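PDB 6OZE: endonuclease V from Homo sapiens, which cleaves inosine-containing RNA as a metal-ion-dependent endoribonuclease, and belongs to a family whose bacterial members act on deaminated DNA. Local coordinates for residues 155-159 with 160-164; 168-171 with 172-175; 214-217 with 218-222. The protein carries 4 engineered substitutions. All coordinates share one frame; numbering follows the deposited sequence. Where two conformers were deposited one is given.

Contact 1. Residues 155-159 with 160-164; sequences LANNA and LHKEK. Unlike the reference sequence in segment 155-159: Ala156 (reference Glu).
Asn157 OD1 takes the ammonium group of Lys162 in a hydrogen bond of 2.7 Å from NZ, and the same oxygen lies 3.5 Å from His161 CD2, at the edge of the imidazole and near its plane. NZ arrives from above the amide, 69° out of the carbonyl plane. The lysine chain runs back from the first turn of helix 159-167 and bends only at its last torsion, which brings NZ round to the asparagine. Asparagine suits the spot: its short amide puts an oxygen between lysine and ring, the amide and ring planes 77° apart. The next residue, Asn158, is the N-cap. Its CG sits between its own N and carbonyl carbon (chi1 55°), which turns OD1 back over the helix start to accept from His161 N at 3.0 Å. Just behind, Asn158 O receives Lys162 N at 3.0 Å and Ala159 O receives Glu163 N at 3.0 Å, so the regular helical bonding starts at once. Small Ala159 fits the exposed first turn, and Glu163, near the helix start, forms a salt bridge with Arg166. His161 is the buried member: its CB packs 3.7 Å from Ala156 O, while NE2 is hydrogen-bonded to Tyr200 OH. With an alanine in its place, the Tyr200 hydroxyl would probably lose this partner, and a gap would open beside Asn157 OD1 where the ring also packs on Phe175. Taken together, the chemistry suggests a helix start secured twice, by an asparagine cap for a backbone N-H and by a second asparagine whose carbonyl dipole is likely to steady the lysine charge at the surface.

Contact 2. Residues 168-171 with 172-175; sequences LQTR and GDSF. With NA (sodium ion), chain F.
A type II beta turn from Thr170 to Asp173 reverses the chain between helix 159-167 and edge strand 174-178, and a sodium site sits beside it. The turn is closed by Asp173 N, which donates to Thr170 O at 3.1 Å. Gly172 occupies its third position with phi 93°, where a side chain would collide with the carbonyl oxygen of Arg171, so glycine is the natural choice. Asp173 then folds its carboxylate back over the incoming chain. With CG placed anti to its carbonyl carbon (chi1 -72°), OD2 accepts two backbone N-H groups: Gln169 N at 2.8 Å, on the anti lone pair, and Thr170 N at 3.0 Å, from above the carboxylate plane and 67° out of it. A short acid is apt, since one oxygen satisfies two successive amides, and the pair of donors probably stabilises its negative charge and fixes its rotation. The peptide between Leu168 and Gln169 is thus held at both ends, its N-H by OD2 and its carbonyl by the sodium ion, which Leu168 O binds at 2.3 Å. Gln169 bends at chi2 to carry OE1 round to the same ion at 2.8 Å; three waters and Arg166 O complete the set of ligands. Neutral oxygens of this kind suit a hard monovalent cation. On the inner side, Leu168 CD2 stands at the edge of the Phe175 ring, 3.9 Å from Phe175 CD2, and Leu168 CD1 comes near CE2, while the two side chains cross at about a right angle. Phe175 also packs on Lys164 and Ile165 of helix 159-167 and on Ala188 of strand 184-189, so the turn joins that helix to strand 174-178, one of the two outermost strands, with Gly172 and Asp173 both bonded through their backbones to Arg190.

Contact 3. Residues 214-217 with 218-222; sequences RLTS and ACSRF. Engineered in segment 214-217: Ser217 (natural residue Cys). Engineered in segment 218-222: Ala218 (natural residue Cys), Ser220 (natural residue Cys).
This is a helix C-terminal contact, in which the last turn of helix 209-218 runs into the loop that leads to helix 226-242. Two bonds span a full helical step of four residues, Ala218 N to Arg214 O at 2.9 Å and Cys219 N to Leu215 O at 2.9 Å. The step then shortens to three: Cys219 N also reaches Thr216 O weakly, and Ser220 N donates to Ser217 O at 3.1 Å from well above that carbonyl plane, 64° out of it. The engineered Ser220 also uses its side chain: OG, lying anti to the carbonyl carbon (chi1 -66°), hydrogen-bonds to Thr216 O at 2.8 Å. Ser217 and Ala218 are engineered as well, each in place of a natural cysteine. On the buried side Leu215 CD1 rests 3.9 Å from Cys219 SG, and both side chains lie on Leu116 of strand 115-118; their apolar character suits this place against the sheet. Thr216, facing strand 199-205, returns its hydroxyl to Ala212 O within the helix. The arrangement is that of a helix C-terminus tightening from i-4 to i-3 bonding as it enters a loop, packed on the central sheet of an RNase H-like fold.

The three contacts come in series along the chain, all within the endonuclease V fold. Contact 1 opens helix 159-167, and contact 2 follows its end, leading into strand 174-178 at the edge of the mixed sheet; their centres are 15 Å apart, and His161 and Lys164 pack on Phe175. Contact 3, at the end of helix 209-218, has its centre 12 Å from contact 2 and is joined to it by Arg171 NH2, which probably hydrogen-bonds to Ser217 O. Contacts 1 and 3 do not touch, their nearest atoms about 15 Å apart. Contact 2 therefore touches both others, through Phe175 on one hand and Arg171 on the other, and so connects two helix ends.

Contact 1. Residues 155-159 with 160-164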
loop_
_atom_site.group_PDB
_atom_site.type_symbol
_atom_site.label_atom_id
_atom_site.label_comp_id
_atom_site.label_asym_id
_atom_site.label_seq_id
_atom_site.Cartn_x
_atom_site.Cartn_y
_atom_site.Cartn_z
ATOM N N LEU A 155 -10.845 11.115 -11.783
ATOM C CA LEU A 155 -11.236 11.178 -10.383
ATOM C C LEU A 155 -10.893 12.541 -9.804
ATOM O O LEU A 155 -9.845 13.114 -10.100
ATOM C CB LEU A 155 -10.508 10.103 -9.580
ATOM C CG LEU A 155 -11.052 8.680 -9.622
ATOM C CD1 LEU A 155 -10.108 7.756 -8.879
ATOM C CD2 LEU A 155 -12.438 8.630 -9.006
ATOM N N ALA A 156 -11.776 13.065 -8.961
ATOM C CA ALA A 156 -11.549 14.382 -8.388
ATOM C C ALA A 156 -12.232 14.457 -7.035
ATOM O O ALA A 156 -13.297 13.867 -6.835
ATOM C CB ALA A 156 -12.080 15.491 -9.307
ATOM N N ASN A 157 -11.603 15.172 -6.104
ATOM C CA ASN A 157 -12.216 15.451 -4.807
ATOM C C ASN A 157 -13.144 16.649 -4.992
ATOM O O ASN A 157 -12.807 17.800 -4.701
ATOM C CB ASN A 157 -11.150 15.701 -3.750
ATOM C CG ASN A 157 -11.741 15.939 -2.377
ATOM O OD1 ASN A 157 -12.941 15.773 -2.169
ATOM N ND2 ASN A 157 -10.898 16.328 -1.429
ATOM N N ASN A 158 -14.340 16.363 -5.495
ATOM C CA ASN A 158 -15.305 17.385 -5.853
ATOM C C ASN A 158 -16.528 17.292 -4.940
ATOM O O ASN A 158 -16.531 16.566 -3.944
ATOM C CB ASN A 158 -15.673 17.270 -7.334
ATOM C CG ASN A 158 -16.161 15.881 -7.705
ATOM O OD1 ASN A 158 -16.378 15.027 -6.838
ATOM N ND2 ASN A 158 -16.359 15.654 -8.999
ATOM N N ALA A 159 -17.572 18.040 -5.292
ATOM C CA ALA A 159 -18.772 18.035 -4.462
ATOM C C ALA A 159 -19.350 16.633 -4.333
ATOM O O ALA A 159 -19.739 16.215 -3.235
ATOM C CB ALA A 159 -19.803 19.015 -5.011
ATOM N N LEU A 160 -19.406 15.884 -5.439
ATOM C CA LEU A 160 -19.884 14.499 -5.376
ATOM C C LEU A 160 -19.091 13.672 -4.371
ATOM O O LEU A 160 -19.656 12.948 -3.536
ATOM C CB LEU A 160 -19.816 13.862 -6.764
ATOM C CG LEU A 160 -20.049 12.355 -6.813
ATOM C CD1 LEU A 160 -21.505 12.055 -6.520
ATOM C CD2 LEU A 160 -19.650 11.779 -8.157
ATOM N N HIS A 161 -17.765 13.746 -4.451
ATOM C CA HIS A 161 -16.934 12.971 -3.551
ATOM C C HIS A 161 -17.215 13.323 -2.097
ATOM O O HIS A 161 -17.330 12.435 -1.249
ATOM C CB HIS A 161 -15.463 13.215 -3.894
ATOM C CG HIS A 161 -14.541 12.230 -3.256
ATOM N ND1 HIS A 161 -14.531 10.897 -3.600
ATOM C CD2 HIS A 161 -13.626 12.373 -2.269
ATOM C CE1 HIS A 161 -13.634 10.262 -2.864
ATOM N NE2 HIS A 161 -13.069 11.135 -2.049
ATOM N N LYS A 162 -17.361 14.616 -1.798
ATOM C CA LYS A 162 -17.615 15.027 -0.417
ATOM C C LYS A 162 -18.986 14.569 0.086
ATOM O O LYS A 162 -19.127 14.195 1.256
ATOM C CB LYS A 162 -17.430 16.534 -0.278
ATOM C CG LYS A 162 -15.974 16.961 -0.489
ATOM C CD LYS A 162 -15.812 18.471 -0.497
ATOM C CE LYS A 162 -14.340 18.860 -0.608
ATOM N NZ LYS A 162 -13.720 18.375 -1.874
ATOM N N GLU A 163 -20.015 14.600 -0.765
ATOM C CA GLU A 163 -21.317 14.110 -0.321
ATOM C C GLU A 163 -21.301 12.602 -0.099
ATOM O O GLU A 163 -21.936 12.097 0.834
ATOM C CB GLU A 163 -22.378 14.490 -1.335
ATOM C CG GLU A 163 -22.565 15.994 -1.530
ATOM C CD GLU A 163 -23.067 16.737 -0.293
ATOM O OE1 GLU A 163 -23.353 17.944 -0.419
ATOM O OE2 GLU A 163 -23.180 16.139 0.800
ATOM N N LYS A 164 -20.562 11.862 -0.930
ATOM C CA LYS A 164 -20.473 10.426 -0.701
ATOM C C LYS A 164 -19.759 10.122 0.610
ATOM O O LYS A 164 -20.111 9.156 1.301
ATOM C CB LYS A 164 -19.842 9.730 -1.910
ATOM C CG LYS A 164 -20.784 9.721 -3.115
ATOM C CD LYS A 164 -20.049 9.441 -4.414
ATOM C CE LYS A 164 -19.615 7.993 -4.507
ATOM N NZ LYS A 164 -18.745 7.771 -5.705
#

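Contact 2. Residues 168-171 with 172-175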
loop_
_atom_site.group_PDB
_atom_site.type_symbol
_atom_site.label_atom_id
_atom_site.label_comp_id
_atom_site.label_asym_id
_atom_site.label_seq_id
_atom_site.Cartn_x
_atom_site.Cartn_y
_atom_site.Cartn_z
ATOM N N LEU A 168 -21.039 8.055 4.366
ATOM C CA LEU A 168 -20.373 7.004 5.127
ATOM C C LEU A 168 -20.722 7.170 6.599
ATOM O O LEU A 168 -20.730 8.286 7.124
ATOM C CB LEU A 168 -18.856 7.115 4.966
ATOM C CG LEU A 168 -18.253 6.912 3.573
ATOM C CD1 LEU A 168 -16.767 7.258 3.560
ATOM C CD2 LEU A 168 -18.474 5.475 3.100
ATOM N N GLN A 169 -21.002 6.056 7.277
ATOM C CA GLN A 169 -21.498 6.118 8.647
ATOM C C GLN A 169 -20.584 5.427 9.647
ATOM O O GLN A 169 -20.339 5.970 10.731
ATOM C CB GLN A 169 -22.908 5.509 8.740
ATOM C CG GLN A 169 -23.967 6.282 7.981
ATOM C CD GLN A 169 -24.319 7.588 8.659
ATOM O OE1 GLN A 169 -23.638 8.597 8.482
ATOM N NE2 GLN A 169 -25.390 7.575 9.444
ATOM N N THR A 170 -20.107 4.226 9.338
ATOM C CA THR A 170 -19.389 3.415 10.315
ATOM C C THR A 170 -18.225 2.721 9.638
ATOM O O THR A 170 -18.114 2.694 8.408
ATOM C CB THR A 170 -20.276 2.317 10.926
ATOM O OG1 THR A 170 -20.653 1.386 9.902
ATOM C CG2 THR A 170 -21.520 2.899 11.570
ATOM N N ARG A 171 -17.349 2.151 10.468
ATOM C CA ARG A 171 -16.304 1.269 9.971
ATOM C C ARG A 171 -16.894 0.275 8.981
ATOM O O ARG A 171 -17.971 -0.294 9.205
ATOM C CB ARG A 171 -15.673 0.502 11.138
ATOM C CG ARG A 171 -14.651 -0.546 10.725
ATOM C CD ARG A 171 -14.030 -1.178 11.952
ATOM N NE ARG A 171 -13.124 -2.282 11.640
ATOM C CZ ARG A 171 -12.725 -3.173 12.542
ATOM N NH1 ARG A 171 -13.151 -3.069 13.796
ATOM N NH2 ARG A 171 -11.898 -4.163 12.213
ATOM N N GLY A 172 -16.176 0.066 7.886
ATOM C CA GLY A 172 -16.562 -0.894 6.893
ATOM C C GLY A 172 -17.399 -0.327 5.773
ATOM O O GLY A 172 -17.502 -0.965 4.719
ATOM N N ASP A 173 -17.978 0.859 5.960
ATOM C CA ASP A 173 -18.751 1.486 4.894
ATOM C C ASP A 173 -17.796 1.944 3.802
ATOM O O ASP A 173 -16.703 2.443 4.084
ATOM C CB ASP A 173 -19.517 2.706 5.409
ATOM C CG ASP A 173 -20.684 2.342 6.302
ATOM O OD1 ASP A 173 -20.969 1.140 6.491
ATOM O OD2 ASP A 173 -21.322 3.276 6.820
ATOM N N SER A 174 -18.217 1.787 2.551
ATOM C CA SER A 174 -17.316 2.063 1.438
ATOM C C SER A 174 -18.119 2.477 0.215
ATOM O O SER A 174 -19.309 2.166 0.100
ATOM C CB SER A 174 -16.453 0.838 1.103
ATOM O OG SER A 174 -17.271 -0.249 0.699
ATOM N N PHE A 175 -17.463 3.210 -0.692
ATOM C CA PHE A 175 -18.080 3.548 -1.967
ATOM C C PHE A 175 -17.048 3.464 -3.085
ATOM O O PHE A 175 -15.852 3.638 -2.837
ATOM C CB PHE A 175 -18.781 4.926 -1.968
ATOM C CG PHE A 175 -17.878 6.124 -1.733
ATOM C CD1 PHE A 175 -17.159 6.698 -2.779
ATOM C CD2 PHE A 175 -17.824 6.736 -0.490
ATOM C CE1 PHE A 175 -16.401 7.836 -2.583
ATOM C CE2 PHE A 175 -17.045 7.871 -0.282
ATOM C CZ PHE A 175 -16.328 8.414 -1.330
HETATM NA NA NA F . -21.545 10.323 7.858
HETATM O O HOH W 1 -22.510 12.474 8.614
HETATM O O HOH W 2 -20.641 10.121 10.185
HETATM O O HOH W 3 -19.435 10.894 7.195
#

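Contact 3. Residues 214-217 with 218-222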
loop_
_atom_site.group_PDB
_atom_site.type_symbol
_atom_site.label_atom_id
_atom_site.label_comp_id
_atom_site.label_asym_id
_atom_site.label_seq_id
_atom_site.Cartn_x
_atom_site.Cartn_y
_atom_site.Cartn_z
ATOM N N ARG A 214 -12.348 -5.418 2.273
ATOM C CA ARG A 214 -12.740 -6.140 3.477
ATOM C C ARG A 214 -11.534 -6.445 4.359
ATOM O O ARG A 214 -11.620 -6.341 5.589
ATOM C CB ARG A 214 -13.480 -7.414 3.102
ATOM C CG ARG A 214 -14.794 -7.140 2.394
ATOM C CD ARG A 214 -15.743 -8.319 2.497
ATOM N NE ARG A 214 -15.078 -9.591 2.222
ATOM C CZ ARG A 214 -14.712 -10.461 3.157
ATOM N NH1 ARG A 214 -14.111 -11.590 2.806
ATOM N NH2 ARG A 214 -14.944 -10.199 4.439
ATOM N N LEU A 215 -10.411 -6.837 3.756
ATOM C CA LEU A 215 -9.216 -7.104 4.548
ATOM C C LEU A 215 -8.734 -5.840 5.244
ATOM O O LEU A 215 -8.342 -5.875 6.418
ATOM C CB LEU A 215 -8.089 -7.630 3.646
ATOM C CG LEU A 215 -6.750 -7.858 4.348
ATOM C CD1 LEU A 215 -6.906 -8.888 5.453
ATOM C CD2 LEU A 215 -5.697 -8.297 3.324
ATOM N N THR A 216 -8.736 -4.713 4.530
ATOM C CA THR A 216 -8.303 -3.465 5.154
ATOM C C THR A 216 -9.184 -3.125 6.350
ATOM O O THR A 216 -8.686 -2.712 7.406
ATOM C CB THR A 216 -8.326 -2.347 4.113
ATOM O OG1 THR A 216 -7.464 -2.712 3.027
ATOM C CG2 THR A 216 -7.787 -1.053 4.717
ATOM N N SER A 217 -10.501 -3.282 6.200
ATOM C CA SER A 217 -11.390 -3.069 7.339
ATOM C C SER A 217 -11.044 -4.003 8.493
ATOM O O SER A 217 -10.988 -3.572 9.655
ATOM C CB SER A 217 -12.856 -3.240 6.923
ATOM O OG SER A 217 -13.718 -2.711 7.913
ATOM N N ALA A 218 -10.800 -5.282 8.194
ATOM C CA ALA A 218 -10.511 -6.259 9.236
ATOM C C ALA A 218 -9.214 -5.941 9.968
ATOM O O ALA A 218 -9.062 -6.299 11.146
ATOM C CB ALA A 218 -10.449 -7.655 8.619
ATOM N N CYS A 219 -8.293 -5.256 9.296
ATOM C CA CYS A 219 -7.003 -4.917 9.880
ATOM C C CYS A 219 -6.994 -3.574 10.587
ATOM O O CYS A 219 -5.945 -3.177 11.100
ATOM C CB CYS A 219 -5.903 -4.937 8.806
ATOM S SG CYS A 219 -5.523 -6.574 8.233
ATOM N N SER A 220 -8.130 -2.886 10.682
ATOM C CA SER A 220 -8.185 -1.530 11.218
ATOM C C SER A 220 -8.668 -1.559 12.666
ATOM O O SER A 220 -9.838 -1.841 12.937
ATOM C CB SER A 220 -9.075 -0.640 10.353
ATOM O OG SER A 220 -8.498 -0.473 9.068
ATOM N N ARG A 221 -7.763 -1.279 13.593
ATOM C CA ARG A 221 -8.082 -1.053 14.994
ATOM C C ARG A 221 -8.279 0.434 15.259
ATOM O O ARG A 221 -9.172 0.830 16.020
ATOM C CB ARG A 221 -6.930 -1.606 15.843
ATOM C CG ARG A 221 -7.037 -1.382 17.335
ATOM C CD ARG A 221 -5.881 -2.074 18.052
ATOM N NE ARG A 221 -5.997 -3.529 17.979
ATOM C CZ ARG A 221 -4.978 -4.374 18.095
ATOM N NH1 ARG A 221 -3.747 -3.918 18.280
ATOM N NH2 ARG A 221 -5.189 -5.682 18.015
ATOM N N PHE A 222 -7.458 1.261 14.629
ATOM C CA PHE A 222 -7.588 2.704 14.540
ATOM C C PHE A 222 -7.898 3.052 13.082
ATOM O O PHE A 222 -8.212 2.172 12.272
ATOM C CB PHE A 222 -6.306 3.351 15.086
ATOM C CG PHE A 222 -5.948 2.896 16.473
ATOM C CD1 PHE A 222 -6.587 3.437 17.580
ATOM C CD2 PHE A 222 -4.984 1.919 16.675
ATOM C CE1 PHE A 222 -6.261 3.019 18.864
ATOM C CE2 PHE A 222 -4.656 1.496 17.952
ATOM C CZ PHE A 222 -5.296 2.049 19.049
#